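Nitrogenase molybdenum-iron protein beta chain (Clostridium pasteurianum, PDB 4WES) forms, with the alpha chain, the molybdenum-iron component of nitrogenase, which reduces dinitrogen to ammonium, and shares an [8Fe-7S] cluster with that chain. Local coordinates at residues M153-G156 and I157-L161; S328-I331 and I332-A336; D415-G418 and H419-N422; L442-I445 and E446-T450. All blocks are in the same frame, centred on the assembly; numbering follows the deposited sequence. Where two conformers were deposited one is given.

Contact 1 of 4, residues M153-G156 and I157-L161; sequences MVQG and IVNYL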
loop_
_atom_site.group_PDB
_atom_site.type_symbol
_atom_site.label_atom_id
_atom_site.label_comp_id
_atom_site.label_asym_id
_atom_site.label_seq_id
_atom_site.Cartn_x
_atom_site.Cartn_y
_atom_site.Cartn_z
ATOM N N MET B 153 -14.953 7.109 -30.370
ATOM C CA MET B 153 -16.130 7.718 -29.780
ATOM C C MET B 153 -15.918 9.229 -29.666
ATOM O O MET B 153 -16.853 10.007 -29.878
ATOM C CB MET B 153 -16.441 7.109 -28.405
ATOM C CG MET B 153 -17.794 7.549 -27.831
ATOM S SD MET B 153 -19.240 6.760 -28.594
ATOM C CE MET B 153 -19.765 7.993 -29.719
ATOM N N VAL B 154 -14.707 9.659 -29.295
ATOM C CA VAL B 154 -14.445 11.109 -29.224
ATOM C C VAL B 154 -14.620 11.735 -30.599
ATOM O O VAL B 154 -15.213 12.824 -30.739
ATOM C CB VAL B 154 -13.052 11.388 -28.627
ATOM C CG1 VAL B 154 -12.758 12.861 -28.604
ATOM C CG2 VAL B 154 -12.939 10.817 -27.212
ATOM N N GLN B 155 -14.110 11.087 -31.641
ATOM C CA GLN B 155 -14.375 11.528 -32.982
ATOM C C GLN B 155 -15.863 11.630 -33.290
ATOM O O GLN B 155 -16.324 12.624 -33.913
ATOM C CB GLN B 155 -13.692 10.617 -34.007
ATOM C CG GLN B 155 -13.906 11.144 -35.416
ATOM C CD GLN B 155 -13.513 10.175 -36.465
ATOM O OE1 GLN B 155 -13.925 9.018 -36.443
ATOM N NE2 GLN B 155 -12.676 10.630 -37.388
ATOM N N GLY B 156 -16.646 10.642 -32.868
ATOM C CA GLY B 156 -18.100 10.707 -33.091
ATOM C C GLY B 156 -18.768 11.882 -32.420
ATOM O O GLY B 156 -19.653 12.524 -32.986
ATOM N N ILE B 157 -18.345 12.185 -31.205
ATOM C CA ILE B 157 -18.820 13.372 -30.502
ATOM C C ILE B 157 -18.547 14.631 -31.318
ATOM O O ILE B 157 -19.443 15.465 -31.548
ATOM C CB ILE B 157 -18.150 13.485 -29.111
ATOM C CG1 ILE B 157 -18.594 12.365 -28.178
ATOM C CG2 ILE B 157 -18.409 14.853 -28.502
ATOM C CD1 ILE B 157 -17.760 12.226 -26.915
ATOM N N VAL B 158 -17.316 14.763 -31.816
ATOM C CA VAL B 158 -16.968 15.929 -32.645
ATOM C C VAL B 158 -17.808 15.968 -33.917
ATOM O O VAL B 158 -18.376 17.008 -34.287
ATOM C CB VAL B 158 -15.474 15.941 -33.009
ATOM C CG1 VAL B 158 -15.167 17.083 -33.970
ATOM C CG2 VAL B 158 -14.580 16.077 -31.781
ATOM N N ASN B 159 -17.887 14.835 -34.601
ATOM C CA ASN B 159 -18.604 14.754 -35.874
ATOM C C ASN B 159 -20.040 15.235 -35.741
ATOM O O ASN B 159 -20.523 15.992 -36.583
ATOM C CB ASN B 159 -18.692 13.326 -36.381
ATOM C CG ASN B 159 -17.410 12.805 -37.019
ATOM O OD1 ASN B 159 -16.523 13.550 -37.425
ATOM N ND2 ASN B 159 -17.323 11.476 -37.106
ATOM N N TYR B 160 -20.736 14.824 -34.687
ATOM C CA TYR B 160 -22.142 15.175 -34.520
ATOM C C TYR B 160 -22.403 16.471 -33.810
ATOM O O TYR B 160 -23.393 17.120 -34.134
ATOM C CB TYR B 160 -22.859 14.068 -33.735
ATOM C CG TYR B 160 -23.278 12.863 -34.562
ATOM C CD1 TYR B 160 -22.394 11.822 -34.834
ATOM C CD2 TYR B 160 -24.557 12.764 -35.087
ATOM C CE1 TYR B 160 -22.786 10.724 -35.578
ATOM C CE2 TYR B 160 -24.970 11.672 -35.819
ATOM C CZ TYR B 160 -24.075 10.638 -36.067
ATOM O OH TYR B 160 -24.517 9.554 -36.778
ATOM N N LEU B 161 -21.552 16.845 -32.843
ATOM C CA LEU B 161 -21.904 17.937 -31.943
ATOM C C LEU B 161 -21.126 19.249 -32.116
ATOM O O LEU B 161 -21.702 20.326 -32.010
ATOM C CB LEU B 161 -21.815 17.462 -30.497
ATOM C CG LEU B 161 -22.694 16.277 -30.167
ATOM C CD1 LEU B 161 -22.524 15.919 -28.707
ATOM C CD2 LEU B 161 -24.166 16.479 -30.514
#
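The Tyr160 ring meets Gly156 at its edge: the carbonyl O of Gly156 lies in the plane of the ring, 3.4 Å from Tyr160 CD1. Gly156 O accepts the backbone N-H of Tyr160, one turn later in helix 146-161, and the ring edge lies against that same oxygen. The other flat groups are the amides of Gln155 and Asn159, whose planes are inclined by 32°. They meet through the aliphatic part of Gln155, its CG lying 3.8 Å from Asn159 ND2, and no hydrogen bond joins them. Asn159 CG sits beside its own backbone N (chi1 -78°), which leaves it 3.3 Å from Gln155 O. That oxygen, Gln155 O, accepts a bond from Asn159 N at 2.8 Å. Ile157 lays CG1 against Met153 O at 3.4 Å. The carbonyls of Met153 and Val154 are held by i to i+4 bonds, from Ile157 N and Val158 N respectively. Beyond the segments, Tyr160 OH is hydrogen-bonded to ND1 of His136, the last residue of strand 133-136, and Val158 and Asn159 pack on Thr252 of helix 243-257. Across this turn the bonding is thus carried by the main chain, with methylene and ring C-H groups lying against the carbonyl oxygens, while the polar end of Tyr160 has its partner outside the helix.

Contact 2 of 4, residues S328-I331 and I332-A336; sequences SKFI and IELGA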
loop_
_atom_site.group_PDB
_atom_site.type_symbol
_atom_site.label_atom_id
_atom_site.label_comp_id
_atom_site.label_asym_id
_atom_site.label_seq_id
_atom_site.Cartn_x
_atom_site.Cartn_y
_atom_site.Cartn_z
ATOM N N SER B 328 6.907 5.263 -18.431
ATOM C CA SER B 328 8.283 4.853 -18.697
ATOM C C SER B 328 9.255 5.999 -18.566
ATOM O O SER B 328 10.353 5.864 -18.015
ATOM C CB SER B 328 8.379 4.224 -20.093
ATOM O OG SER B 328 7.680 2.985 -20.160
ATOM N N LYS B 329 8.858 7.175 -19.070
ATOM C CA LYS B 329 9.696 8.364 -18.879
ATOM C C LYS B 329 9.874 8.651 -17.387
ATOM O O LYS B 329 10.963 8.971 -16.945
ATOM C CB LYS B 329 9.064 9.569 -19.626
ATOM C CG LYS B 329 9.855 10.857 -19.491
ATOM C CD LYS B 329 11.226 10.788 -20.135
ATOM C CE LYS B 329 11.813 12.209 -20.382
ATOM N NZ LYS B 329 12.339 12.694 -19.118
ATOM N N PHE B 330 8.787 8.561 -16.622
ATOM C CA PHE B 330 8.875 8.845 -15.182
ATOM C C PHE B 330 9.801 7.841 -14.492
ATOM O O PHE B 330 10.581 8.219 -13.611
ATOM C CB PHE B 330 7.488 8.859 -14.576
ATOM C CG PHE B 330 7.436 9.304 -13.130
ATOM C CD1 PHE B 330 8.263 10.297 -12.642
ATOM C CD2 PHE B 330 6.497 8.780 -12.272
ATOM C CE1 PHE B 330 8.161 10.736 -11.339
ATOM C CE2 PHE B 330 6.390 9.209 -10.957
ATOM C CZ PHE B 330 7.226 10.203 -10.489
ATOM N N ILE B 331 9.725 6.570 -14.878
ATOM C CA ILE B 331 10.645 5.576 -14.322
ATOM C C ILE B 331 12.119 5.993 -14.546
ATOM O O ILE B 331 12.935 5.925 -13.635
ATOM C CB ILE B 331 10.321 4.185 -14.920
ATOM C CG1 ILE B 331 8.979 3.676 -14.437
ATOM C CG2 ILE B 331 11.447 3.195 -14.655
ATOM C CD1 ILE B 331 8.793 3.520 -12.964
ATOM N N ILE B 332 12.428 6.442 -15.768
ATOM C CA ILE B 332 13.744 6.958 -16.053
ATOM C C ILE B 332 14.082 8.166 -15.174
ATOM O O ILE B 332 15.184 8.276 -14.604
ATOM C CB ILE B 332 13.903 7.275 -17.545
ATOM C CG1 ILE B 332 13.808 5.977 -18.372
ATOM C CG2 ILE B 332 15.218 7.981 -17.823
ATOM C CD1 ILE B 332 13.737 6.220 -19.863
ATOM N N GLU B 333 13.121 9.090 -15.027
ATOM C CA GLU B 333 13.318 10.272 -14.183
ATOM C C GLU B 333 13.603 9.929 -12.731
ATOM O O GLU B 333 14.289 10.678 -12.054
ATOM C CB GLU B 333 12.097 11.177 -14.290
ATOM C CG GLU B 333 11.914 11.801 -15.665
ATOM C CD GLU B 333 10.611 12.538 -15.877
ATOM O OE1 GLU B 333 9.600 12.187 -15.251
ATOM O OE2 GLU B 333 10.617 13.462 -16.704
ATOM N N LEU B 334 13.046 8.796 -12.268
ATOM C CA LEU B 334 13.268 8.323 -10.904
ATOM C C LEU B 334 14.646 7.695 -10.700
ATOM O O LEU B 334 15.025 7.406 -9.564
ATOM C CB LEU B 334 12.186 7.308 -10.512
ATOM C CG LEU B 334 10.789 7.942 -10.352
ATOM C CD1 LEU B 334 9.708 6.882 -10.337
ATOM C CD2 LEU B 334 10.711 8.807 -9.114
ATOM N N GLY B 335 15.378 7.445 -11.795
ATOM C CA GLY B 335 16.645 6.782 -11.769
ATOM C C GLY B 335 16.555 5.290 -11.957
ATOM O O GLY B 335 17.553 4.558 -11.784
ATOM N N ALA B 336 15.351 4.794 -12.266
ATOM C CA ALA B 336 15.101 3.358 -12.457
ATOM C C ALA B 336 15.154 3.035 -13.970
ATOM O O ALA B 336 15.329 3.908 -14.823
ATOM C CB ALA B 336 13.776 2.969 -11.818
#
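Leu334 sits over one face of the Phe330 ring, its CD1 above the ring centre at 4.0 Å and only 6° from the normal, a CH-pi contact. The other methyl, CD2, comes 3.9 Å from Phe330 CE1. Phe330 CG stands opposite its backbone N (chi1 -173°), which carries the ring along the helix to lie beneath this leucine. At the helix end Ile331 CG2 touches Ala336 CB at 3.7 Å. Here the chain leaves the helix in a Schellman motif: Ala336 N bonds to Ile331 O, Gly335 N bonds to Ile332 O at 2.9 Å, and Gly335 takes the positive phi of the turn.

In contrast to this buried apolar packing of Phe330, Ile331 and Leu334, the side of the partly exposed Lys329 is polar. Its chain bends at chi2 and chi4, bringing Lys329 NZ back to Glu333 OE2 at 3.1 Å in a salt bridge that meets the oxygen from above the carboxylate plane. Glu333 OE1 reaches toward the edge of the Phe330 ring, 3.5 Å from CD1, with carboxylate and ring almost perpendicular at 85°. Ser271 OG bonds to Glu333 OE2 and Val270 N to OE1. Phe330 faces Ala430, Leu433 and Val434 of helix 426-448, whereas Ser328 and Ile332 rest on Met357 of helix 348-360; the whole turn links helix 321-333 to strand 337-343 within a beta-alpha-beta unit.

Contact 3 of 4, residues D415-G418 and H419-N422; sequences DRYG and HYYN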
loop_
_atom_site.group_PDB
_atom_site.type_symbol
_atom_site.label_atom_id
_atom_site.label_comp_id
_atom_site.label_asym_id
_atom_site.label_seq_id
_atom_site.Cartn_x
_atom_site.Cartn_y
_atom_site.Cartn_z
ATOM N N ASP B 415 -9.470 -5.632 -8.379
ATOM C CA ASP B 415 -9.246 -6.392 -7.170
ATOM C C ASP B 415 -8.878 -5.547 -5.965
ATOM O O ASP B 415 -8.462 -6.105 -4.963
ATOM C CB ASP B 415 -8.215 -7.514 -7.399
ATOM C CG ASP B 415 -6.873 -7.044 -7.941
ATOM O OD1 ASP B 415 -6.764 -5.891 -8.445
ATOM O OD2 ASP B 415 -5.923 -7.851 -7.836
ATOM N N ARG B 416 -9.079 -4.232 -6.056
ATOM C CA ARG B 416 -8.804 -3.377 -4.888
ATOM C C ARG B 416 -9.896 -2.293 -4.804
ATOM O O ARG B 416 -10.580 -1.997 -5.790
ATOM C CB ARG B 416 -7.431 -2.760 -4.933
ATOM C CG ARG B 416 -6.268 -3.752 -4.791
ATOM C CD ARG B 416 -6.228 -4.404 -3.402
ATOM N NE ARG B 416 -5.074 -5.261 -3.163
ATOM C CZ ARG B 416 -5.016 -6.544 -3.503
ATOM N NH1 ARG B 416 -5.978 -7.151 -4.160
ATOM N NH2 ARG B 416 -3.944 -7.269 -3.189
ATOM N N TYR B 417 -10.004 -1.699 -3.644
ATOM C CA TYR B 417 -11.089 -0.745 -3.356
ATOM C C TYR B 417 -10.521 0.629 -3.110
ATOM O O TYR B 417 -9.701 0.844 -2.233
ATOM C CB TYR B 417 -11.886 -1.200 -2.138
ATOM C CG TYR B 417 -12.667 -2.439 -2.493
ATOM C CD1 TYR B 417 -13.955 -2.360 -2.917
ATOM C CD2 TYR B 417 -12.097 -3.718 -2.432
ATOM C CE1 TYR B 417 -14.689 -3.442 -3.295
ATOM C CE2 TYR B 417 -12.810 -4.821 -2.840
ATOM C CZ TYR B 417 -14.107 -4.712 -3.263
ATOM O OH TYR B 417 -14.874 -5.781 -3.654
ATOM N N GLY B 418 -11.016 1.608 -3.875
ATOM C CA GLY B 418 -10.641 3.000 -3.709
ATOM C C GLY B 418 -9.572 3.521 -4.631
ATOM O O GLY B 418 -9.276 4.733 -4.623
ATOM N N HIS B 419 -8.996 2.659 -5.466
ATOM C CA HIS B 419 -7.902 3.061 -6.339
ATOM C C HIS B 419 -8.360 4.157 -7.291
ATOM O O HIS B 419 -7.567 5.028 -7.658
ATOM C CB HIS B 419 -7.323 1.863 -7.101
ATOM C CG HIS B 419 -8.274 1.206 -8.039
ATOM N ND1 HIS B 419 -8.457 1.665 -9.318
ATOM C CD2 HIS B 419 -9.099 0.139 -7.894
ATOM C CE1 HIS B 419 -9.361 0.913 -9.922
ATOM N NE2 HIS B 419 -9.765 -0.018 -9.085
ATOM N N TYR B 420 -9.633 4.119 -7.644
ATOM C CA TYR B 420 -10.223 5.031 -8.608
ATOM C C TYR B 420 -10.445 6.440 -8.039
ATOM O O TYR B 420 -10.849 7.332 -8.772
ATOM C CB TYR B 420 -11.547 4.447 -9.191
ATOM C CG TYR B 420 -12.271 3.651 -8.156
ATOM C CD1 TYR B 420 -12.151 2.264 -8.140
ATOM C CD2 TYR B 420 -13.012 4.246 -7.134
ATOM C CE1 TYR B 420 -12.702 1.505 -7.135
ATOM C CE2 TYR B 420 -13.582 3.498 -6.137
ATOM C CZ TYR B 420 -13.417 2.122 -6.118
ATOM O OH TYR B 420 -13.893 1.348 -5.103
ATOM N N TYR B 421 -10.131 6.651 -6.760
ATOM C CA TYR B 421 -10.121 7.975 -6.184
ATOM C C TYR B 421 -8.732 8.632 -6.247
ATOM O O TYR B 421 -8.610 9.774 -5.854
ATOM C CB TYR B 421 -10.647 7.934 -4.738
ATOM C CG TYR B 421 -12.080 7.415 -4.597
ATOM C CD1 TYR B 421 -13.160 7.904 -5.359
ATOM C CD2 TYR B 421 -12.350 6.436 -3.712
ATOM C CE1 TYR B 421 -14.436 7.380 -5.206
ATOM C CE2 TYR B 421 -13.619 5.937 -3.533
ATOM C CZ TYR B 421 -14.658 6.368 -4.305
ATOM O OH TYR B 421 -15.946 5.771 -4.128
ATOM N N ASN B 422 -7.704 7.898 -6.715
ATOM C CA ASN B 422 -6.362 8.474 -6.735
ATOM C C ASN B 422 -5.874 8.733 -8.145
ATOM O O ASN B 422 -5.871 7.869 -9.018
ATOM C CB ASN B 422 -5.293 7.690 -5.944
ATOM C CG ASN B 422 -5.808 6.409 -5.324
ATOM O OD1 ASN B 422 -5.238 5.338 -5.545
ATOM N ND2 ASN B 422 -6.857 6.513 -4.509
HETATM O O HOH W 1 -11.207 -2.785 -8.288
#
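His419 opens a short 3-10 turn by turning the edge of its imidazole to Arg416, with CD2 3.3 Å from Arg416 O and the oxygen in the ring plane. The turn lies in the loop between strand 406-408 and helix 426-448, against the second beta subunit. Arg416 and Tyr417 point their polar ends across that interface, Arg416 to Asp443 of the second subunit and Glu446 of the second subunit, Tyr417 OH to the C-terminal Arg458 of the second subunit. His419 CG stands between its backbone N and carbonyl carbon (chi1 64°), which swings the ring back along the chain. A water, also in the ring plane, bonds to Arg416 O at 2.7 Å and is hydrogen-bonded to His419 NE2 at 3.2 Å; NE2 has a further, weak bond with Ile413 O. The backbone N of His419 is buried without a partner.

Tyr420 folds back over Gly418: its ring takes Gly418 CA on one face, 4.1 Å from the centroid, in a CH-pi contact, and its OH receives a weak bond from Gly418 N. One face of the His419 ring is occupied by Tyr420 CD1, and Tyr421 in turn carries Tyr420 CD2 over the centre of its own ring, so the three aromatic side chains follow one another closely. Tyr421 N then closes the turn onto Gly418 O at 3.0 Å, approaching from well above the carbonyl plane.

Contact 4 of 4, residues L442-I445 and E446-T450; sequences LDKI and ERECT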
loop_
_atom_site.group_PDB
_atom_site.type_symbol
_atom_site.label_atom_id
_atom_site.label_comp_id
_atom_site.label_asym_id
_atom_site.label_seq_id
_atom_site.Cartn_x
_atom_site.Cartn_y
_atom_site.Cartn_z
ATOM N N LEU B 442 9.854 -1.522 -0.251
ATOM C CA LEU B 442 10.209 -1.653 1.153
ATOM C C LEU B 442 9.451 -2.770 1.852
ATOM O O LEU B 442 10.014 -3.463 2.701
ATOM C CB LEU B 442 10.026 -0.310 1.864
ATOM C CG LEU B 442 11.114 0.690 1.579
ATOM C CD1 LEU B 442 10.713 2.118 1.962
ATOM C CD2 LEU B 442 12.395 0.331 2.292
ATOM N N ASP B 443 8.189 -2.991 1.497
ATOM C CA ASP B 443 7.437 -4.073 2.099
ATOM C C ASP B 443 8.144 -5.412 1.865
ATOM O O ASP B 443 8.248 -6.249 2.771
ATOM C CB ASP B 443 6.024 -4.151 1.506
ATOM C CG ASP B 443 5.020 -3.174 2.123
ATOM O OD1 ASP B 443 5.307 -2.536 3.152
ATOM O OD2 ASP B 443 3.933 -3.084 1.517
ATOM N N LYS B 444 8.618 -5.644 0.643
ATOM C CA LYS B 444 9.310 -6.895 0.337
ATOM C C LYS B 444 10.611 -6.977 1.122
ATOM O O LYS B 444 10.909 -8.010 1.704
ATOM C CB LYS B 444 9.560 -7.034 -1.158
ATOM C CG LYS B 444 10.345 -8.325 -1.490
ATOM C CD LYS B 444 10.545 -8.540 -2.956
ATOM C CE LYS B 444 11.451 -9.788 -3.143
ATOM N NZ LYS B 444 11.651 -10.166 -4.534
ATOM N N ILE B 445 11.405 -5.906 1.143
ATOM C CA ILE B 445 12.667 -5.916 1.866
ATOM C C ILE B 445 12.445 -6.315 3.313
ATOM O O ILE B 445 13.159 -7.173 3.862
ATOM C CB ILE B 445 13.360 -4.537 1.792
ATOM C CG1 ILE B 445 13.854 -4.267 0.383
ATOM C CG2 ILE B 445 14.487 -4.428 2.818
ATOM C CD1 ILE B 445 14.296 -2.845 0.139
ATOM N N GLU B 446 11.430 -5.725 3.945
ATOM C CA GLU B 446 11.216 -5.918 5.384
ATOM C C GLU B 446 10.556 -7.251 5.710
ATOM O O GLU B 446 10.716 -7.756 6.817
ATOM C CB GLU B 446 10.435 -4.733 5.960
ATOM C CG GLU B 446 11.197 -3.422 5.726
ATOM C CD GLU B 446 10.781 -2.316 6.652
ATOM O OE1 GLU B 446 11.677 -1.792 7.387
ATOM O OE2 GLU B 446 9.593 -2.003 6.732
ATOM N N ARG B 447 9.832 -7.828 4.751
ATOM C CA ARG B 447 9.279 -9.168 4.961
ATOM C C ARG B 447 10.365 -10.237 4.808
ATOM O O ARG B 447 10.344 -11.236 5.521
ATOM C CB ARG B 447 8.147 -9.466 3.976
ATOM C CG ARG B 447 7.240 -10.608 4.393
ATOM C CD ARG B 447 6.151 -10.882 3.367
ATOM N NE ARG B 447 5.500 -9.656 2.918
ATOM C CZ ARG B 447 5.678 -9.095 1.719
ATOM N NH1 ARG B 447 6.505 -9.656 0.848
ATOM N NH2 ARG B 447 5.045 -7.971 1.380
ATOM N N GLU B 448 11.316 -10.028 3.908
ATOM C CA GLU B 448 12.258 -11.080 3.540
ATOM C C GLU B 448 13.597 -10.983 4.205
ATOM O O GLU B 448 14.366 -11.958 4.184
ATOM C CB GLU B 448 12.454 -11.111 2.036
ATOM C CG GLU B 448 11.157 -11.419 1.370
ATOM C CD GLU B 448 11.262 -11.788 -0.050
ATOM O OE1 GLU B 448 10.239 -12.300 -0.576
ATOM O OE2 GLU B 448 12.339 -11.523 -0.613
ATOM N N CYS B 449 13.953 -9.852 4.812
ATOM C CA CYS B 449 15.242 -9.746 5.436
ATOM C C CYS B 449 15.360 -10.678 6.634
ATOM O O CYS B 449 14.358 -11.072 7.223
ATOM C CB CYS B 449 15.559 -8.311 5.845
ATOM S SG CYS B 449 14.488 -7.613 7.101
ATOM N N THR B 450 16.590 -11.038 6.994
ATOM C CA THR B 450 16.784 -11.784 8.221
ATOM C C THR B 450 16.378 -10.899 9.413
ATOM O O THR B 450 16.343 -9.658 9.333
ATOM C CB THR B 450 18.237 -12.203 8.372
ATOM O OG1 THR B 450 19.029 -11.026 8.435
ATOM C CG2 THR B 450 18.672 -13.105 7.227
#
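Lys444 crosses Glu448, one turn ahead, at a slant, and its chain is extended from end to end. From CB it goes to CG, anti to the backbone N (chi1 178°), where Lys444 CG lies 3.9 Å from both CD and OE2 of Glu448. CD passes the same oxygen a little farther off. CE makes the nearest approach: Glu448 OE2 lies 3.2 Å from Lys444 CE, nearer than it comes to the charged nitrogen. At the tip, Lys444 NZ stands 4.2 Å from Glu448 OE2, beyond a salt bridge, and bonds instead to Asn403 O; Glu448 OE1 takes Asn403 ND2, and one asparagine thereby holds both ends.

These residues form the last turn of helix 426-448. Its final i to i+4 bonds run from Arg447 N to Asp443 O, Glu448 N to Lys444 O and Cys449 N to Ile445 O, the last at 3.0 Å where Cys449 leaves the helix. Ile445 O also receives a weak bond from Glu448 N, and Cys449 CB lies 3.3 Å from that Ile445 O. Glu446 keeps CG 3.2 Å from Leu442 O. Its carboxylate takes Arg458 of its own chain and Lys396 of the second subunit, while the carbonyl oxygens of Glu446 and Cys449 accept bonds from Arg400 of the second subunit.

In the fold
From the N terminus the four contacts come in series; none nests in or crosses another, and each is a local turn within one continuous stretch. Contact 1 lies late in helix 146-161, about 14 Å from the Fe(8)-S(7) cluster at its Met153 side chain, and beside strand 133-136. Contact 2 ends helix 321-333 on the opposite side of the chain's centre, about 35 Å between the centres of the two contacts, where the chain enters strand 337-343 of the five-stranded parallel sheet. Contact 3 shapes the loop that leads from strand 406-408 of that sheet into helix 426-448, and contact 4 ends that helix. Contacts 3 and 4 both meet the second beta subunit.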